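Local coordinates for glycoprotein (Chandipura virus, PDB 5MDM) that probably attaches the virus to host-cell receptors and, as a class III fusion glycoprotein, drives fusion of the viral and endosomal membranes at acidic pH, at residues 37-48 and 180-191; 263-272 and 394-404. All blocks are in the same frame, centred on the assembly; numbering follows the deposited sequence.

Contact 1: 37-48 and 180-191. With SO4 (sulfate ion), chain G.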
loop_
_atom_site.group_PDB
_atom_site.type_symbol
_atom_site.label_atom_id
_atom_site.label_comp_id
_atom_site.label_asym_id
_atom_site.label_seq_id
_atom_site.Cartn_x
_atom_site.Cartn_y
_atom_site.Cartn_z
ATOM N N GLN A 37 -17.310 22.786 26.920
ATOM C CA GLN A 37 -16.685 22.103 28.037
ATOM C C GLN A 37 -16.101 20.802 27.510
ATOM O O GLN A 37 -16.695 20.158 26.646
ATOM C CB GLN A 37 -17.737 21.799 29.104
ATOM C CG GLN A 37 -17.243 20.945 30.252
ATOM C CD GLN A 37 -16.285 21.691 31.149
ATOM O OE1 GLN A 37 -16.628 22.735 31.709
ATOM N NE2 GLN A 37 -15.071 21.165 31.286
ATOM N N GLU A 38 -14.936 20.415 28.014
ATOM C CA GLU A 38 -14.333 19.153 27.612
ATOM C C GLU A 38 -14.155 18.196 28.785
ATOM O O GLU A 38 -13.885 18.611 29.909
ATOM C CB GLU A 38 -12.995 19.382 26.922
ATOM C CG GLU A 38 -13.107 19.856 25.492
ATOM C CD GLU A 38 -11.755 19.974 24.818
ATOM O OE1 GLU A 38 -11.715 20.307 23.616
ATOM O OE2 GLU A 38 -10.730 19.731 25.489
ATOM N N GLU A 39 -14.325 16.909 28.510
ATOM C CA GLU A 39 -14.108 15.861 29.493
ATOM C C GLU A 39 -13.544 14.645 28.780
ATOM O O GLU A 39 -14.008 14.279 27.696
ATOM C CB GLU A 39 -15.412 15.477 30.188
ATOM C CG GLU A 39 -15.906 16.467 31.222
ATOM C CD GLU A 39 -17.209 16.027 31.860
ATOM O OE1 GLU A 39 -17.335 14.830 32.192
ATOM O OE2 GLU A 39 -18.111 16.874 32.019
ATOM N N SER A 40 -12.548 14.017 29.391
ATOM C CA SER A 40 -11.892 12.873 28.779
ATOM C C SER A 40 -12.122 11.595 29.574
ATOM O O SER A 40 -12.334 11.629 30.787
ATOM C CB SER A 40 -10.394 13.132 28.646
ATOM O OG SER A 40 -10.143 14.314 27.910
ATOM N N PHE A 41 -12.083 10.467 28.877
ATOM C CA PHE A 41 -12.167 9.167 29.529
ATOM C C PHE A 41 -11.167 8.187 28.917
ATOM O O PHE A 41 -10.863 8.263 27.723
ATOM C CB PHE A 41 -13.596 8.616 29.473
ATOM C CG PHE A 41 -14.116 8.400 28.086
ATOM C CD1 PHE A 41 -14.021 7.152 27.482
ATOM C CD2 PHE A 41 -14.713 9.441 27.385
ATOM C CE1 PHE A 41 -14.506 6.945 26.192
ATOM C CE2 PHE A 41 -15.198 9.245 26.088
ATOM C CZ PHE A 41 -15.095 7.994 25.494
ATOM N N LEU A 42 -10.639 7.285 29.743
ATOM C CA LEU A 42 -9.707 6.274 29.257
ATOM C C LEU A 42 -10.431 5.311 28.340
ATOM O O LEU A 42 -11.517 4.832 28.659
ATOM C CB LEU A 42 -9.085 5.505 30.411
ATOM C CG LEU A 42 -8.091 4.409 30.046
ATOM C CD1 LEU A 42 -6.931 4.965 29.247
ATOM C CD2 LEU A 42 -7.583 3.766 31.304
ATOM N N SER A 43 -9.834 5.030 27.192
ATOM C CA SER A 43 -10.492 4.177 26.219
ATOM C C SER A 43 -9.521 3.219 25.540
ATOM O O SER A 43 -8.345 3.125 25.894
ATOM C CB SER A 43 -11.236 5.026 25.182
ATOM O OG SER A 43 -11.859 4.222 24.197
ATOM N N SER A 44 -10.040 2.504 24.557
ATOM C CA SER A 44 -9.284 1.484 23.872
ATOM C C SER A 44 -9.765 1.499 22.433
ATOM O O SER A 44 -10.951 1.701 22.178
ATOM C CB SER A 44 -9.560 0.133 24.530
ATOM O OG SER A 44 -8.914 -0.923 23.849
ATOM N N THR A 45 -8.855 1.308 21.488
ATOM C CA THR A 45 -9.254 1.287 20.085
ATOM C C THR A 45 -8.504 0.209 19.312
ATOM O O THR A 45 -7.308 0.004 19.525
ATOM C CB THR A 45 -9.104 2.683 19.412
ATOM O OG1 THR A 45 -9.986 2.769 18.290
ATOM C CG2 THR A 45 -7.680 2.948 18.959
ATOM N N PRO A 46 -9.216 -0.508 18.429
ATOM C CA PRO A 46 -8.612 -1.585 17.639
ATOM C C PRO A 46 -7.641 -1.040 16.595
ATOM O O PRO A 46 -7.988 -0.143 15.835
ATOM C CB PRO A 46 -9.818 -2.239 16.971
ATOM C CG PRO A 46 -10.832 -1.169 16.914
ATOM C CD PRO A 46 -10.652 -0.365 18.152
ATOM N N ILE A 47 -6.429 -1.580 16.568
ATOM C CA ILE A 47 -5.382 -1.060 15.702
ATOM C C ILE A 47 -4.971 -2.035 14.613
ATOM O O ILE A 47 -3.994 -1.800 13.902
ATOM C CB ILE A 47 -4.136 -0.733 16.503
ATOM C CG1 ILE A 47 -3.553 -2.016 17.096
ATOM C CG2 ILE A 47 -4.480 0.249 17.578
ATOM C CD1 ILE A 47 -2.328 -1.788 17.930
ATOM N N GLY A 48 -5.702 -3.132 14.488
ATOM C CA GLY A 48 -5.415 -4.091 13.443
ATOM C C GLY A 48 -5.736 -5.520 13.812
ATOM O O GLY A 48 -5.746 -5.896 14.990
ATOM N N GLN A 180 -8.373 -9.201 17.178
ATOM C CA GLN A 180 -8.012 -7.804 16.998
ATOM C C GLN A 180 -7.140 -7.296 18.142
ATOM O O GLN A 180 -7.401 -7.584 19.314
ATOM C CB GLN A 180 -9.285 -6.965 16.910
ATOM C CG GLN A 180 -9.107 -5.652 16.199
ATOM C CD GLN A 180 -9.088 -5.816 14.699
ATOM O OE1 GLN A 180 -9.387 -6.896 14.177
ATOM N NE2 GLN A 180 -8.737 -4.746 13.990
ATOM N N SER A 181 -6.104 -6.539 17.800
ATOM C CA SER A 181 -5.265 -5.897 18.805
ATOM C C SER A 181 -5.765 -4.491 19.108
ATOM O O SER A 181 -6.312 -3.818 18.236
ATOM C CB SER A 181 -3.817 -5.845 18.336
ATOM O OG SER A 181 -3.340 -7.147 18.070
ATOM N N PHE A 182 -5.576 -4.049 20.345
ATOM C CA PHE A 182 -6.052 -2.736 20.758
ATOM C C PHE A 182 -4.930 -1.842 21.261
ATOM O O PHE A 182 -3.775 -2.263 21.357
ATOM C CB PHE A 182 -7.124 -2.873 21.831
ATOM C CG PHE A 182 -8.422 -3.397 21.316
ATOM C CD1 PHE A 182 -8.576 -4.742 21.029
ATOM C CD2 PHE A 182 -9.492 -2.543 21.112
ATOM C CE1 PHE A 182 -9.775 -5.232 20.552
ATOM C CE2 PHE A 182 -10.695 -3.023 20.633
ATOM C CZ PHE A 182 -10.837 -4.373 20.353
ATOM N N THR A 183 -5.277 -0.598 21.560
ATOM C CA THR A 183 -4.361 0.303 22.241
ATOM C C THR A 183 -5.124 1.256 23.149
ATOM O O THR A 183 -6.238 1.683 22.825
ATOM C CB THR A 183 -3.496 1.118 21.265
ATOM O OG1 THR A 183 -2.528 1.866 22.011
ATOM C CG2 THR A 183 -4.347 2.093 20.468
ATOM N N PRO A 184 -4.534 1.576 24.305
ATOM C CA PRO A 184 -5.141 2.570 25.189
ATOM C C PRO A 184 -5.157 3.936 24.514
ATOM O O PRO A 184 -4.315 4.249 23.674
ATOM C CB PRO A 184 -4.223 2.563 26.417
ATOM C CG PRO A 184 -2.953 1.960 25.954
ATOM C CD PRO A 184 -3.321 0.985 24.883
ATOM N N LEU A 185 -6.125 4.752 24.895
ATOM C CA LEU A 185 -6.410 5.959 24.159
ATOM C C LEU A 185 -7.213 6.872 25.063
ATOM O O LEU A 185 -8.198 6.449 25.658
ATOM C CB LEU A 185 -7.246 5.586 22.937
ATOM C CG LEU A 185 -7.616 6.670 21.939
ATOM C CD1 LEU A 185 -6.360 7.188 21.286
ATOM C CD2 LEU A 185 -8.562 6.112 20.901
ATOM N N THR A 186 -6.787 8.117 25.198
ATOM C CA THR A 186 -7.632 9.098 25.853
ATOM C C THR A 186 -8.606 9.633 24.814
ATOM O O THR A 186 -8.197 10.163 23.772
ATOM C CB THR A 186 -6.824 10.256 26.447
ATOM O OG1 THR A 186 -6.008 9.765 27.513
ATOM C CG2 THR A 186 -7.747 11.322 26.995
ATOM N N VAL A 187 -9.894 9.456 25.084
ATOM C CA VAL A 187 -10.930 10.029 24.241
ATOM C C VAL A 187 -11.530 11.214 24.973
ATOM O O VAL A 187 -11.855 11.122 26.149
ATOM C CB VAL A 187 -12.022 9.007 23.894
ATOM C CG1 VAL A 187 -13.159 9.680 23.152
ATOM C CG2 VAL A 187 -11.438 7.890 23.054
ATOM N N THR A 188 -11.649 12.337 24.275
ATOM C CA THR A 188 -12.154 13.565 24.867
ATOM C C THR A 188 -13.524 13.920 24.316
ATOM O O THR A 188 -13.753 13.878 23.105
ATOM C CB THR A 188 -11.213 14.733 24.592
ATOM O OG1 THR A 188 -9.929 14.456 25.162
ATOM C CG2 THR A 188 -11.771 16.007 25.189
ATOM N N VAL A 189 -14.432 14.270 25.220
ATOM C CA VAL A 189 -15.786 14.647 24.862
ATOM C C VAL A 189 -15.927 16.156 24.966
ATOM O O VAL A 189 -15.612 16.738 25.996
ATOM C CB VAL A 189 -16.803 13.999 25.822
ATOM C CG1 VAL A 189 -18.201 14.478 25.515
ATOM C CG2 VAL A 189 -16.735 12.488 25.734
ATOM N N ALA A 190 -16.396 16.792 23.900
ATOM C CA ALA A 190 -16.681 18.225 23.927
ATOM C C ALA A 190 -18.181 18.470 23.792
ATOM O O ALA A 190 -18.843 17.898 22.927
ATOM C CB ALA A 190 -15.927 18.942 22.826
ATOM N N TYR A 191 -18.718 19.321 24.653
ATOM C CA TYR A 191 -20.151 19.557 24.659
ATOM C C TYR A 191 -20.487 20.941 25.178
ATOM O O TYR A 191 -19.676 21.569 25.858
ATOM C CB TYR A 191 -20.853 18.503 25.510
ATOM C CG TYR A 191 -20.435 18.496 26.963
ATOM C CD1 TYR A 191 -21.135 19.226 27.912
ATOM C CD2 TYR A 191 -19.350 17.745 27.387
ATOM C CE1 TYR A 191 -20.758 19.212 29.239
ATOM C CE2 TYR A 191 -18.966 17.726 28.709
ATOM C CZ TYR A 191 -19.672 18.457 29.632
ATOM O OH TYR A 191 -19.289 18.436 30.952
HETATM S S SO4 G . -3.165 9.597 24.566
HETATM O O1 SO4 G . -4.055 8.443 24.476
HETATM O O2 SO4 G . -3.558 10.606 23.599
HETATM O O3 SO4 G . -3.243 10.198 25.895
HETATM O O4 SO4 G . -1.809 9.142 24.293
#
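Phe41 and Val187 exchange two backbone hydrogen bonds, Phe41 N to Val187 O at 2.8 Å and Val187 N back to Phe41 O, and the antiparallel ladder repeats this at Gln37 with Tyr191, Glu39 with Val189 and Thr45 with Thr183. Ser43 N reaches Leu185 O at 2.7 Å, but both bonds of this pair are bent, 135° there and 129° for the weak return bond. Beyond Pro46, which has no N-H to give, Ile47 N donates to Ser181 O and Ser181 N to Gly48 O.

Side-chain hydroxyls add one bond across the strands, Ser40 OG with Thr188 OG1 at 2.8 Å. Other polar ends are satisfied from outside: Glu38 by a salt bridge to Lys205, Glu39 by Gln245 N, Ser44 OG by Arg225. A sulfate, probably from the crystallisation liquor, takes Thr186 N on O1 at 2.8 Å and Thr186 OG1 on O3 at 3.2 Å.

A chi1 of 61° sets Phe41 CG between backbone N and carbonyl carbon, the ring alongside Val187: Val187 CB lies over one face, 4.0 Å from the centroid, and Val189 CG2 at the edge.

Strand 36-49 forms one edge of a four-stranded antiparallel sheet within this chain, its outer side bonding to Ser237 through Ser44 and to Thr265 through Pro46. Strand 180-192 pairs on its other edge with strand 202-205, Thr188 bonding to Lys205 and Ala190 to Val203.

Contact 2: 263-272 and 394-404; sequences RSTLQSDGAQ and GIVDNELHELS
With chi1 of Arg263 at 51°, CG is wedged between the backbone N and the carbonyl carbon, and a bend at chi3 (-80°) carries the guanidinium towards 394-404; Leu266, with CG trans to its own N, sends both methyls the same way. The aliphatic part of the arginine makes the closest approach, Arg263 CD lying 3.2 Å from Asn398 OD1; the two side chains run in opposing senses, guanidinium and amide planes 8° apart. Arg263 NH1 stays 3.5 Å from Asp397 O, and no hydrogen bond spans the two segments directly. Asn232 bridges them instead, its O accepting from Arg263 NH1 and its ND2 donating to Ile395 O.

Leu266 CD2 packs on Ile395 CD1 at 3.7 Å, the two chains roughly perpendicular, and lies 3.5 Å from Gly394 O. Gln267 NE2 also touches Ile395 CD1, at 3.6 Å, and its OE1 bonds to Ser276.

Asp269 OD2 accepts from Ala271 N at 2.9 Å, the N-cap bond of helix 270-295; in the other segment Asp397 OD1 accepts from Glu399 N at 3.1 Å, an Asx turn. The contact sets the loop and 3-10 turn leading into that helix, in the probable trimerization region, against Ser404 and the loop 394-398, where the Asx turn begins.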
loop_
_atom_site.group_PDB
_atom_site.type_symbol
_atom_site.label_atom_id
_atom_site.label_comp_id
_atom_site.label_asym_id
_atom_site.label_seq_id
_atom_site.Cartn_x
_atom_site.Cartn_y
_atom_site.Cartn_z
ATOM N N ARG A 263 -14.213 -0.753 11.655
ATOM C CA ARG A 263 -12.888 -0.776 11.041
ATOM C C ARG A 263 -11.766 -0.450 12.026
ATOM O O ARG A 263 -11.980 0.231 13.033
ATOM C CB ARG A 263 -12.826 0.161 9.837
ATOM C CG ARG A 263 -13.309 1.567 10.117
ATOM C CD ARG A 263 -13.239 2.434 8.871
ATOM N NE ARG A 263 -11.892 2.933 8.618
ATOM C CZ ARG A 263 -11.614 4.186 8.281
ATOM N NH1 ARG A 263 -12.592 5.067 8.152
ATOM N NH2 ARG A 263 -10.359 4.557 8.070
ATOM N N SER A 264 -10.571 -0.956 11.730
ATOM C CA SER A 264 -9.387 -0.626 12.506
ATOM C C SER A 264 -9.115 0.863 12.429
ATOM O O SER A 264 -9.405 1.508 11.423
ATOM C CB SER A 264 -8.169 -1.398 12.002
ATOM O OG SER A 264 -8.219 -2.748 12.429
ATOM N N THR A 265 -8.571 1.407 13.509
ATOM C CA THR A 265 -8.260 2.823 13.567
ATOM C C THR A 265 -7.105 3.111 12.619
ATOM O O THR A 265 -5.959 2.733 12.871
ATOM C CB THR A 265 -7.946 3.271 15.001
ATOM O OG1 THR A 265 -9.147 3.226 15.778
ATOM C CG2 THR A 265 -7.424 4.685 15.008
ATOM N N LEU A 266 -7.433 3.764 11.509
ATOM C CA LEU A 266 -6.485 3.951 10.426
ATOM C C LEU A 266 -5.336 4.836 10.880
ATOM O O LEU A 266 -4.182 4.619 10.510
ATOM C CB LEU A 266 -7.188 4.550 9.206
ATOM C CG LEU A 266 -6.340 4.812 7.955
ATOM C CD1 LEU A 266 -5.656 3.545 7.459
ATOM C CD2 LEU A 266 -7.192 5.418 6.857
ATOM N N GLN A 267 -5.654 5.815 11.716
ATOM C CA GLN A 267 -4.673 6.811 12.108
ATOM C C GLN A 267 -3.559 6.274 12.998
ATOM O O GLN A 267 -2.563 6.958 13.235
ATOM C CB GLN A 267 -5.363 8.010 12.750
ATOM C CG GLN A 267 -5.910 8.968 11.719
ATOM C CD GLN A 267 -4.858 9.353 10.707
ATOM O OE1 GLN A 267 -3.770 9.803 11.070
ATOM N NE2 GLN A 267 -5.161 9.156 9.428
ATOM N N SER A 268 -3.716 5.045 13.470
ATOM C CA SER A 268 -2.720 4.441 14.334
ATOM C C SER A 268 -1.679 3.696 13.516
ATOM O O SER A 268 -0.663 3.260 14.054
ATOM C CB SER A 268 -3.382 3.491 15.326
ATOM O OG SER A 268 -3.875 2.341 14.663
ATOM N N ASP A 269 -1.941 3.549 12.217
ATOM C CA ASP A 269 -1.020 2.864 11.314
ATOM C C ASP A 269 0.218 3.717 11.112
ATOM O O ASP A 269 0.128 4.937 11.049
ATOM C CB ASP A 269 -1.686 2.556 9.972
ATOM C CG ASP A 269 -0.816 1.693 9.073
ATOM O OD1 ASP A 269 -1.341 0.715 8.498
ATOM O OD2 ASP A 269 0.392 1.988 8.940
ATOM N N GLY A 270 1.373 3.069 11.016
ATOM C CA GLY A 270 2.644 3.768 10.949
ATOM C C GLY A 270 2.776 4.637 9.723
ATOM O O GLY A 270 3.294 5.751 9.797
ATOM N N ALA A 271 2.309 4.124 8.590
ATOM C CA ALA A 271 2.310 4.894 7.353
ATOM C C ALA A 271 1.473 6.142 7.568
ATOM O O ALA A 271 1.861 7.254 7.194
ATOM C CB ALA A 271 1.741 4.073 6.230
ATOM N N GLN A 272 0.329 5.942 8.208
ATOM C CA GLN A 272 -0.570 7.030 8.537
ATOM C C GLN A 272 0.053 8.040 9.487
ATOM O O GLN A 272 -0.110 9.236 9.283
ATOM C CB GLN A 272 -1.887 6.494 9.097
ATOM C CG GLN A 272 -2.737 5.798 8.051
ATOM C CD GLN A 272 -3.067 6.706 6.898
ATOM O OE1 GLN A 272 -3.372 7.883 7.092
ATOM N NE2 GLN A 272 -2.993 6.174 5.686
ATOM N N GLY A 394 -11.108 9.359 3.000
ATOM C CA GLY A 394 -10.793 8.082 3.614
ATOM C C GLY A 394 -10.381 8.142 5.071
ATOM O O GLY A 394 -9.939 7.139 5.630
ATOM N N ILE A 395 -10.527 9.307 5.694
ATOM C CA ILE A 395 -10.208 9.440 7.116
ATOM C C ILE A 395 -11.451 9.683 7.981
ATOM O O ILE A 395 -11.776 8.870 8.849
ATOM C CB ILE A 395 -9.165 10.552 7.383
ATOM C CG1 ILE A 395 -7.967 10.409 6.443
ATOM C CG2 ILE A 395 -8.700 10.509 8.824
ATOM C CD1 ILE A 395 -7.282 9.068 6.516
ATOM N N VAL A 396 -12.148 10.790 7.738
ATOM C CA VAL A 396 -13.260 11.184 8.599
ATOM C C VAL A 396 -14.603 10.570 8.206
ATOM O O VAL A 396 -15.622 10.834 8.846
ATOM C CB VAL A 396 -13.417 12.707 8.646
ATOM C CG1 VAL A 396 -12.095 13.352 8.996
ATOM C CG2 VAL A 396 -13.934 13.224 7.316
ATOM N N ASP A 397 -14.603 9.761 7.151
ATOM C CA ASP A 397 -15.798 9.018 6.749
ATOM C C ASP A 397 -15.420 7.624 6.254
ATOM O O ASP A 397 -14.247 7.336 6.016
ATOM C CB ASP A 397 -16.598 9.775 5.684
ATOM C CG ASP A 397 -15.758 10.171 4.483
ATOM O OD1 ASP A 397 -15.311 9.273 3.741
ATOM O OD2 ASP A 397 -15.552 11.386 4.271
ATOM N N ASN A 398 -16.413 6.757 6.104
ATOM C CA ASN A 398 -16.151 5.386 5.681
ATOM C C ASN A 398 -16.328 5.203 4.171
ATOM O O ASN A 398 -16.460 4.083 3.676
ATOM C CB ASN A 398 -17.050 4.415 6.453
ATOM C CG ASN A 398 -16.470 3.015 6.531
ATOM O OD1 ASN A 398 -15.265 2.822 6.376
ATOM N ND2 ASN A 398 -17.329 2.028 6.773
ATOM N N GLU A 399 -16.311 6.311 3.440
ATOM C CA GLU A 399 -16.638 6.294 2.019
ATOM C C GLU A 399 -15.611 5.580 1.143
ATOM O O GLU A 399 -15.939 5.136 0.042
ATOM C CB GLU A 399 -16.869 7.718 1.508
ATOM C CG GLU A 399 -18.084 8.398 2.108
ATOM C CD GLU A 399 -19.377 7.679 1.766
ATOM O OE1 GLU A 399 -19.445 7.050 0.689
ATOM O OE2 GLU A 399 -20.327 7.736 2.575
ATOM N N LEU A 400 -14.376 5.466 1.616
ATOM C CA LEU A 400 -13.340 4.824 0.811
ATOM C C LEU A 400 -12.655 3.688 1.549
ATOM O O LEU A 400 -11.441 3.511 1.444
ATOM C CB LEU A 400 -12.312 5.847 0.330
ATOM C CG LEU A 400 -12.872 6.931 -0.594
ATOM C CD1 LEU A 400 -11.809 7.950 -0.909
ATOM C CD2 LEU A 400 -13.433 6.335 -1.875
ATOM N N HIS A 401 -13.447 2.912 2.280
ATOM C CA HIS A 401 -12.918 1.825 3.092
ATOM C C HIS A 401 -12.219 0.772 2.243
ATOM O O HIS A 401 -11.284 0.128 2.709
ATOM C CB HIS A 401 -14.026 1.184 3.933
ATOM C CG HIS A 401 -15.100 0.527 3.123
ATOM N ND1 HIS A 401 -16.020 1.242 2.385
ATOM C CD2 HIS A 401 -15.404 -0.779 2.935
ATOM C CE1 HIS A 401 -16.841 0.406 1.776
ATOM N NE2 HIS A 401 -16.489 -0.827 2.095
ATOM N N GLU A 402 -12.659 0.606 0.999
ATOM C CA GLU A 402 -12.085 -0.415 0.128
ATOM C C GLU A 402 -10.614 -0.144 -0.132
ATOM O O GLU A 402 -9.829 -1.066 -0.337
ATOM C CB GLU A 402 -12.832 -0.485 -1.197
ATOM C CG GLU A 402 -14.329 -0.522 -1.058
ATOM C CD GLU A 402 -14.979 0.699 -1.657
ATOM O OE1 GLU A 402 -14.720 1.815 -1.155
ATOM O OE2 GLU A 402 -15.740 0.544 -2.638
ATOM N N LEU A 403 -10.247 1.131 -0.108
ATOM C CA LEU A 403 -8.878 1.538 -0.378
ATOM C C LEU A 403 -7.941 1.249 0.783
ATOM O O LEU A 403 -6.786 0.883 0.572
ATOM C CB LEU A 403 -8.831 3.021 -0.738
ATOM C CG LEU A 403 -9.266 3.312 -2.175
ATOM C CD1 LEU A 403 -9.282 4.800 -2.446
ATOM C CD2 LEU A 403 -8.350 2.604 -3.158
ATOM N N SER A 404 -8.434 1.409 2.007
ATOM C CA SER A 404 -7.591 1.234 3.187
ATOM C C SER A 404 -7.786 -0.099 3.914
ATOM O O SER A 404 -7.091 -0.378 4.882
ATOM C CB SER A 404 -7.753 2.409 4.158
ATOM O OG SER A 404 -9.115 2.727 4.372
#

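The two contacts differ mainly in what carries them: contact 1 is a backbone ladder burying 1237 Å², contact 2 a meeting of loop and 3-10 residues, through side chains and backbone carbonyls, that buries 339 Å² without a hydrogen bond across it. Both are partly buried, but contact 1 has exposed residues along one face, whereas none of the touching residues of contact 2 is fully exposed. Their centres lie about 17 Å apart, and they share no secondary-structure element. They nevertheless meet directly: Thr45 OG1 and Thr265 OG1 are 2.7 Å apart and Pro46 O is 2.9 Å from Thr265 N, both probable hydrogen bonds. Only contact 2 reaches the second subunit, for instance by a salt bridge from its Asp269 to Lys293 of that subunit.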